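Local coordinates for protein 6-phospho-beta-glucosidase BglT (PDB 1UP6) that hydrolyses cellobiose 6'-phosphate to glucose 6-phosphate and glucose by a redox-elimination route that depends on NAD+ and manganese, at residues I4-G9 and V33-I38; P15-G20 and S293-A298. All blocks are in the same frame, centred on the assembly; numbering follows the deposited sequence.

Interaction 1: residues I4-G9 and V33-I38. With MN (manganese (II) ion), chain M; MN (manganese (II) ion), chain L; NAD (nicotinamide-adenine-dinucleotide), chain I.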
loop_
_atom_site.group_PDB
_atom_site.type_symbol
_atom_site.label_atom_id
_atom_site.label_comp_id
_atom_site.label_asym_id
_atom_site.label_seq_id
_atom_site.Cartn_x
_atom_site.Cartn_y
_atom_site.Cartn_z
ATOM N N ILE A 4 -1.934 14.968 -37.299
ATOM C CA ILE A 4 -1.951 13.585 -36.830
ATOM C C ILE A 4 -1.074 12.689 -37.707
ATOM O O ILE A 4 -1.244 12.651 -38.919
ATOM C CB ILE A 4 -3.405 13.038 -36.773
ATOM C CG1 ILE A 4 -4.281 13.972 -35.935
ATOM C CG2 ILE A 4 -3.433 11.663 -36.121
ATOM C CD1 ILE A 4 -5.751 13.887 -36.197
ATOM N N ALA A 5 -0.138 11.980 -37.090
ATOM C CA ALA A 5 0.654 10.994 -37.808
ATOM C C ALA A 5 0.011 9.604 -37.674
ATOM O O ALA A 5 -0.402 9.206 -36.587
ATOM C CB ALA A 5 2.137 10.980 -37.337
ATOM N N VAL A 6 -0.074 8.887 -38.794
ATOM C CA VAL A 6 -0.520 7.505 -38.811
ATOM C C VAL A 6 0.628 6.558 -39.212
ATOM O O VAL A 6 1.113 6.607 -40.339
ATOM C CB VAL A 6 -1.795 7.314 -39.714
ATOM C CG1 VAL A 6 -2.297 5.892 -39.680
ATOM C CG2 VAL A 6 -2.908 8.214 -39.256
ATOM N N ILE A 7 1.069 5.718 -38.278
ATOM C CA ILE A 7 2.195 4.841 -38.523
ATOM C C ILE A 7 1.666 3.459 -38.872
ATOM O O ILE A 7 1.048 2.798 -38.048
ATOM C CB ILE A 7 3.158 4.760 -37.307
ATOM C CG1 ILE A 7 3.433 6.148 -36.721
ATOM C CG2 ILE A 7 4.423 3.973 -37.702
ATOM C CD1 ILE A 7 3.923 7.197 -37.723
ATOM N N GLY A 8 1.972 3.030 -40.085
ATOM C CA GLY A 8 1.370 1.861 -40.673
ATOM C C GLY A 8 0.171 2.263 -41.522
ATOM O O GLY A 8 -0.892 1.659 -41.452
ATOM N N GLY A 9 0.356 3.306 -42.321
ATOM C CA GLY A 9 -0.678 3.805 -43.203
ATOM C C GLY A 9 -1.167 2.810 -44.255
ATOM O O GLY A 9 -2.257 2.979 -44.809
ATOM N N VAL A 33 -3.340 15.018 -42.008
ATOM C CA VAL A 33 -3.033 13.685 -41.550
ATOM C C VAL A 33 -1.915 13.170 -42.440
ATOM O O VAL A 33 -2.053 13.196 -43.655
ATOM C CB VAL A 33 -4.305 12.760 -41.528
ATOM C CG1 VAL A 33 -3.952 11.330 -41.098
ATOM C CG2 VAL A 33 -5.352 13.326 -40.568
ATOM N N ILE A 34 -0.812 12.739 -41.824
ATOM C CA ILE A 34 0.365 12.260 -42.547
ATOM C C ILE A 34 0.582 10.765 -42.305
ATOM O O ILE A 34 0.491 10.301 -41.171
ATOM C CB ILE A 34 1.625 13.107 -42.169
ATOM C CG1 ILE A 34 2.829 12.739 -43.041
ATOM C CG2 ILE A 34 1.984 12.965 -40.713
ATOM C CD1 ILE A 34 3.848 13.932 -43.211
ATOM N N PHE A 35 0.909 10.038 -43.364
ATOM C CA PHE A 35 1.062 8.586 -43.314
ATOM C C PHE A 35 2.491 8.092 -43.536
ATOM O O PHE A 35 3.171 8.557 -44.434
ATOM C CB PHE A 35 0.133 7.900 -44.338
ATOM C CG PHE A 35 -1.326 8.189 -44.126
ATOM C CD1 PHE A 35 -1.915 9.314 -44.684
ATOM C CD2 PHE A 35 -2.106 7.351 -43.335
ATOM C CE1 PHE A 35 -3.249 9.597 -44.464
ATOM C CE2 PHE A 35 -3.454 7.611 -43.119
ATOM C CZ PHE A 35 -4.030 8.740 -43.690
ATOM N N TYR A 36 2.925 7.151 -42.705
ATOM C CA TYR A 36 4.168 6.440 -42.884
ATOM C C TYR A 36 3.943 4.917 -42.952
ATOM O O TYR A 36 3.154 4.365 -42.200
ATOM C CB TYR A 36 5.153 6.757 -41.743
ATOM C CG TYR A 36 6.364 5.862 -41.811
ATOM C CD1 TYR A 36 7.287 6.009 -42.845
ATOM C CD2 TYR A 36 6.537 4.821 -40.909
ATOM C CE1 TYR A 36 8.381 5.163 -42.965
ATOM C CE2 TYR A 36 7.627 3.982 -40.998
ATOM C CZ TYR A 36 8.550 4.164 -42.034
ATOM O OH TYR A 36 9.634 3.351 -42.135
ATOM N N ASP A 37 4.667 4.240 -43.838
ATOM C CA ASP A 37 4.669 2.784 -43.855
ATOM C C ASP A 37 5.984 2.254 -44.398
ATOM O O ASP A 37 6.532 2.846 -45.300
ATOM C CB ASP A 37 3.502 2.271 -44.723
ATOM C CG ASP A 37 3.073 0.862 -44.357
ATOM O OD1 ASP A 37 3.821 -0.095 -44.659
ATOM O OD2 ASP A 37 2.017 0.598 -43.759
ATOM N N ILE A 38 6.479 1.138 -43.861
ATOM C CA ILE A 38 7.659 0.458 -44.434
ATOM C C ILE A 38 7.426 -0.076 -45.847
ATOM O O ILE A 38 8.360 -0.080 -46.674
ATOM C CB ILE A 38 8.233 -0.641 -43.520
ATOM C CG1 ILE A 38 7.203 -1.753 -43.282
ATOM C CG2 ILE A 38 8.777 -0.003 -42.195
ATOM C CD1 ILE A 38 7.786 -3.063 -42.672
HETATM MN MN MN M . 9.782 -1.494 -47.546
HETATM MN MN MN L . 9.345 0.854 -48.165
HETATM P PA NAD I . -0.936 -5.732 -41.272
HETATM O O1A NAD I . -0.207 -6.933 -40.792
HETATM O O2A NAD I . -1.138 -5.891 -42.787
HETATM O O5B NAD I . -0.075 -4.395 -40.860
HETATM C C5B NAD I . -0.375 -3.030 -41.061
HETATM C C4B NAD I . 0.727 -2.270 -41.823
HETATM O O4B NAD I . 1.817 -1.946 -40.976
HETATM C C3B NAD I . 1.343 -2.997 -43.025
HETATM O O3B NAD I . 0.931 -2.410 -44.243
HETATM C C2B NAD I . 2.860 -2.881 -42.846
HETATM O O2B NAD I . 3.543 -2.462 -44.007
HETATM C C1B NAD I . 3.007 -1.852 -41.739
HETATM N N9A NAD I . 4.154 -2.068 -40.850
HETATM C C8A NAD I . 4.623 -3.247 -40.323
HETATM N N7A NAD I . 5.692 -2.963 -39.530
HETATM C C5A NAD I . 5.904 -1.624 -39.540
HETATM C C6A NAD I . 6.843 -0.814 -38.914
HETATM N N6A NAD I . 7.770 -1.362 -38.131
HETATM N N1A NAD I . 6.808 0.552 -39.115
HETATM C C2A NAD I . 5.844 1.094 -39.944
HETATM N N3A NAD I . 4.916 0.297 -40.582
HETATM C C4A NAD I . 4.946 -1.046 -40.378
HETATM O O3 NAD I . -2.383 -5.875 -40.564
HETATM P PN NAD I . -3.168 -4.966 -39.493
HETATM O O1N NAD I . -4.211 -5.861 -38.921
HETATM O O2N NAD I . -3.619 -3.727 -40.162
HETATM O O5D NAD I . -2.113 -4.620 -38.325
HETATM C C5D NAD I . -2.308 -3.449 -37.559
HETATM C C4D NAD I . -1.668 -3.590 -36.184
HETATM O O4D NAD I . -2.599 -3.083 -35.249
HETATM C C3D NAD I . -1.415 -5.045 -35.795
HETATM O O3D NAD I . -0.457 -5.112 -34.764
HETATM C C2D NAD I . -2.768 -5.450 -35.267
HETATM O O2D NAD I . -2.747 -6.606 -34.462
HETATM C C1D NAD I . -3.098 -4.182 -34.493
HETATM N N1N NAD I . -4.527 -4.032 -34.230
HETATM C C2N NAD I . -4.881 -3.886 -32.933
HETATM C C3N NAD I . -6.216 -3.710 -32.595
HETATM C C7N NAD I . -6.575 -3.556 -31.157
HETATM O O7N NAD I . -7.948 -3.728 -30.841
HETATM N N7N NAD I . -5.602 -3.293 -30.266
HETATM C C4N NAD I . -7.196 -3.704 -33.589
HETATM C C5N NAD I . -6.821 -3.864 -34.918
HETATM C C6N NAD I . -5.469 -4.021 -35.223
HETATM O O HOH W 1 8.516 3.010 -47.116
#
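V6 holds I34 and Y36 from its two backbone ends: its N donates to I34 O (2.8 Å) and its O accepts from Y36 N (3.0 Å). I34 N bonds to I4 O in the same parallel pattern, the strand axes 4.7 Å apart at 22°. The pairing carries on past strand 4-7, because Y36 O takes both G8 N and G9 N, the latter from 41° above the carbonyl plane.

On one sheet face V6 CB lies 3.6 Å from F35 CD2, the two groups side by side, while V6 CG2 reaches V33 CG1. Helix 14-24 covers this face through L17, V18 and L21. On the other, A5 packs against I34 CG2; I7 CG2 comes in at the edge of the Y36 ring and also borders the NAD adenine.

The glycines make room: a CB on G8 would crowd NAD O4B and, at its positive phi, the preceding carbonyl, and one on G9 would run into F35.

D37, its CG anti to the backbone N (chi1 -156°), bridges both ribose hydroxyls: OD2 accepts from NAD O3B at 3.2 Å, OD1 from O2B at a distance too short to be taken literally. G10 N and D39 N also donate to this carboxylate and fix its rotation. An asparagine here, with an NH2 for one oxygen, would probably leave one ribose hydroxyl and one backbone N-H without an acceptor. I38 borders the adenine; its O lies near two manganese positions too close together to be filled at once, a doubtful site distinct from that of C163 and H193.

This is the first beta-alpha-beta unit of a Rossmann fold: greasy strands end in a glycine-rich turn that lets the cofactor come close and an acid that binds the adenosine ribose, as expected of an enzyme using NAD rather than NADP.

Interaction 2: residues P15-G20 and S293-A298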
loop_
_atom_site.group_PDB
_atom_site.type_symbol
_atom_site.label_atom_id
_atom_site.label_comp_id
_atom_site.label_asym_id
_atom_site.label_seq_id
_atom_site.Cartn_x
_atom_site.Cartn_y
_atom_site.Cartn_z
ATOM N N PRO A 15 -8.795 3.053 -44.004
ATOM C CA PRO A 15 -10.034 3.703 -44.469
ATOM C C PRO A 15 -11.072 3.926 -43.377
ATOM O O PRO A 15 -11.669 4.978 -43.352
ATOM C CB PRO A 15 -10.559 2.746 -45.536
ATOM C CG PRO A 15 -9.347 2.068 -46.030
ATOM C CD PRO A 15 -8.486 1.860 -44.819
ATOM N N GLU A 16 -11.261 2.977 -42.472
ATOM C CA GLU A 16 -12.141 3.187 -41.311
ATOM C C GLU A 16 -11.603 4.231 -40.348
ATOM O O GLU A 16 -12.376 5.086 -39.878
ATOM C CB GLU A 16 -12.413 1.881 -40.551
ATOM C CG GLU A 16 -13.266 0.870 -41.315
ATOM C CD GLU A 16 -14.711 1.348 -41.603
ATOM O OE1 GLU A 16 -15.107 2.493 -41.220
ATOM O OE2 GLU A 16 -15.478 0.555 -42.223
ATOM N N LEU A 17 -10.294 4.201 -40.076
ATOM C CA LEU A 17 -9.694 5.265 -39.277
ATOM C C LEU A 17 -9.988 6.649 -39.881
ATOM O O LEU A 17 -10.391 7.557 -39.166
ATOM C CB LEU A 17 -8.189 5.038 -39.079
ATOM C CG LEU A 17 -7.469 6.137 -38.316
ATOM C CD1 LEU A 17 -7.942 6.107 -36.879
ATOM C CD2 LEU A 17 -5.917 6.027 -38.457
ATOM N N VAL A 18 -9.819 6.796 -41.198
ATOM C CA VAL A 18 -9.957 8.107 -41.845
ATOM C C VAL A 18 -11.401 8.625 -41.749
ATOM O O VAL A 18 -11.670 9.803 -41.457
ATOM C CB VAL A 18 -9.426 8.070 -43.290
ATOM C CG1 VAL A 18 -9.969 9.220 -44.098
ATOM C CG2 VAL A 18 -7.893 8.054 -43.258
ATOM N N LYS A 19 -12.320 7.699 -41.933
ATOM C CA LYS A 19 -13.720 7.961 -41.696
ATOM C C LYS A 19 -14.022 8.459 -40.272
ATOM O O LYS A 19 -14.754 9.421 -40.101
ATOM C CB LYS A 19 -14.499 6.699 -41.983
ATOM C CG LYS A 19 -15.939 6.941 -42.237
ATOM C CD LYS A 19 -16.768 5.902 -41.528
ATOM C CE LYS A 19 -18.266 6.213 -41.662
ATOM N NZ LYS A 19 -19.071 5.440 -40.648
ATOM N N GLY A 20 -13.455 7.814 -39.254
ATOM C CA GLY A 20 -13.503 8.364 -37.908
ATOM C C GLY A 20 -12.912 9.764 -37.820
ATOM O O GLY A 20 -13.528 10.658 -37.267
ATOM N N SER A 293 -12.913 -3.979 -36.856
ATOM C CA SER A 293 -13.167 -2.758 -37.635
ATOM C C SER A 293 -13.502 -1.420 -36.899
ATOM O O SER A 293 -13.497 -0.331 -37.534
ATOM C CB SER A 293 -14.278 -3.036 -38.647
ATOM O OG SER A 293 -14.734 -1.808 -39.208
HETATM N N MSE A 294 -13.793 -1.488 -35.596
HETATM C CA MSE A 294 -14.316 -0.318 -34.865
HETATM C C MSE A 294 -13.314 0.226 -33.879
HETATM O O MSE A 294 -13.607 1.123 -33.084
HETATM C CB MSE A 294 -15.645 -0.650 -34.198
HETATM C CG MSE A 294 -16.752 -0.968 -35.247
HETATM SE SE MSE A 294 -17.142 0.564 -36.506
HETATM C CE MSE A 294 -18.645 -0.251 -37.572
ATOM N N TYR A 295 -12.113 -0.327 -33.951
ATOM C CA TYR A 295 -10.946 0.306 -33.396
ATOM C C TYR A 295 -10.934 1.789 -33.826
ATOM O O TYR A 295 -10.662 2.682 -33.035
ATOM C CB TYR A 295 -9.715 -0.475 -33.891
ATOM C CG TYR A 295 -8.927 0.102 -35.073
ATOM C CD1 TYR A 295 -9.527 0.350 -36.311
ATOM C CD2 TYR A 295 -7.560 0.362 -34.951
ATOM C CE1 TYR A 295 -8.800 0.888 -37.366
ATOM C CE2 TYR A 295 -6.805 0.873 -36.026
ATOM C CZ TYR A 295 -7.425 1.122 -37.218
ATOM O OH TYR A 295 -6.669 1.619 -38.272
ATOM N N SER A 296 -11.308 2.038 -35.074
ATOM C CA SER A 296 -11.232 3.353 -35.679
ATOM C C SER A 296 -11.956 4.421 -34.869
ATOM O O SER A 296 -11.416 5.513 -34.587
ATOM C CB SER A 296 -11.901 3.282 -37.028
ATOM O OG SER A 296 -13.302 3.486 -36.873
ATOM N N THR A 297 -13.205 4.101 -34.538
ATOM C CA THR A 297 -14.065 4.965 -33.759
ATOM C C THR A 297 -13.462 5.191 -32.350
ATOM O O THR A 297 -13.478 6.329 -31.828
ATOM C CB THR A 297 -15.475 4.334 -33.750
ATOM O OG1 THR A 297 -16.136 4.658 -34.992
ATOM C CG2 THR A 297 -16.397 4.942 -32.659
ATOM N N ALA A 298 -12.861 4.149 -31.768
ATOM C CA ALA A 298 -12.126 4.346 -30.524
ATOM C C ALA A 298 -11.009 5.386 -30.618
ATOM O O ALA A 298 -10.917 6.237 -29.754
ATOM C CB ALA A 298 -11.587 3.015 -29.971
#
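The Y295 ring meets L17 obliquely, its hydroxyl end leading: OH lies 3.8 Å from L17 CB, with CZ 4.4 Å from the same carbon. F139 meets the ring edge-to-face and Y13 with its plane at about 55°. Y295 OH is hydrogen-bonded to Q79 OE1, whose NE2 bonds to G8 O, so what it offers L17 is simple contact. The second flat group, the E16 carboxylate, comes near S293 without bonding to it. E16 CG, anti to the carbonyl carbon (chi1 -68°), lies 3.7 Å from S293 OG; the bend at chi2 then sets where the carboxylate goes, with OE2 still 3.9 Å from that OG. L287 and T288 touch the same side chain.

Between these two groups the backbones close up. L17 and S296 have CA atoms 4.4 Å apart; S296 CB sits against E16 O and 3.8 Å from E16 CB. That carbonyl is already used within helix 14-24, where G20 N donates to it, and no hydrogen bond crosses the contact. A CB on G20 would point toward S296 O, 3.3 Å away, consistent with small residues here permitting the close approach.

Fit of shape, then, joins the nucleotide-binding helix to the C-terminal domain. The Y295 side chain comes within about 4 Å of NAD and of the substrate-binding residue N164, nearest atoms in each case, which places the junction beside the active site.

Overall arrangement
Both contacts are buried, and both use the same beta-alpha-beta unit: interaction 1 joins its two strands, and interaction 2 takes a flank of the linking helix next to its sheet-facing side, L17 serving both. They touch directly, V6 CG2 meeting L17 CD2 at 3.8 Å and F35 CZ meeting V18 CG2 at 3.9 Å, so apolar side chains of strand and helix pack directly on each other. Their chemistry differs with their place. Interaction 1 lies within the Rossmann domain, is stitched by backbone hydrogen bonds and ends at the adenosine part of NAD. Interaction 2 bridges to the C-terminal domain without hydrogen bonds, relying on close helix approach and an aromatic near N164.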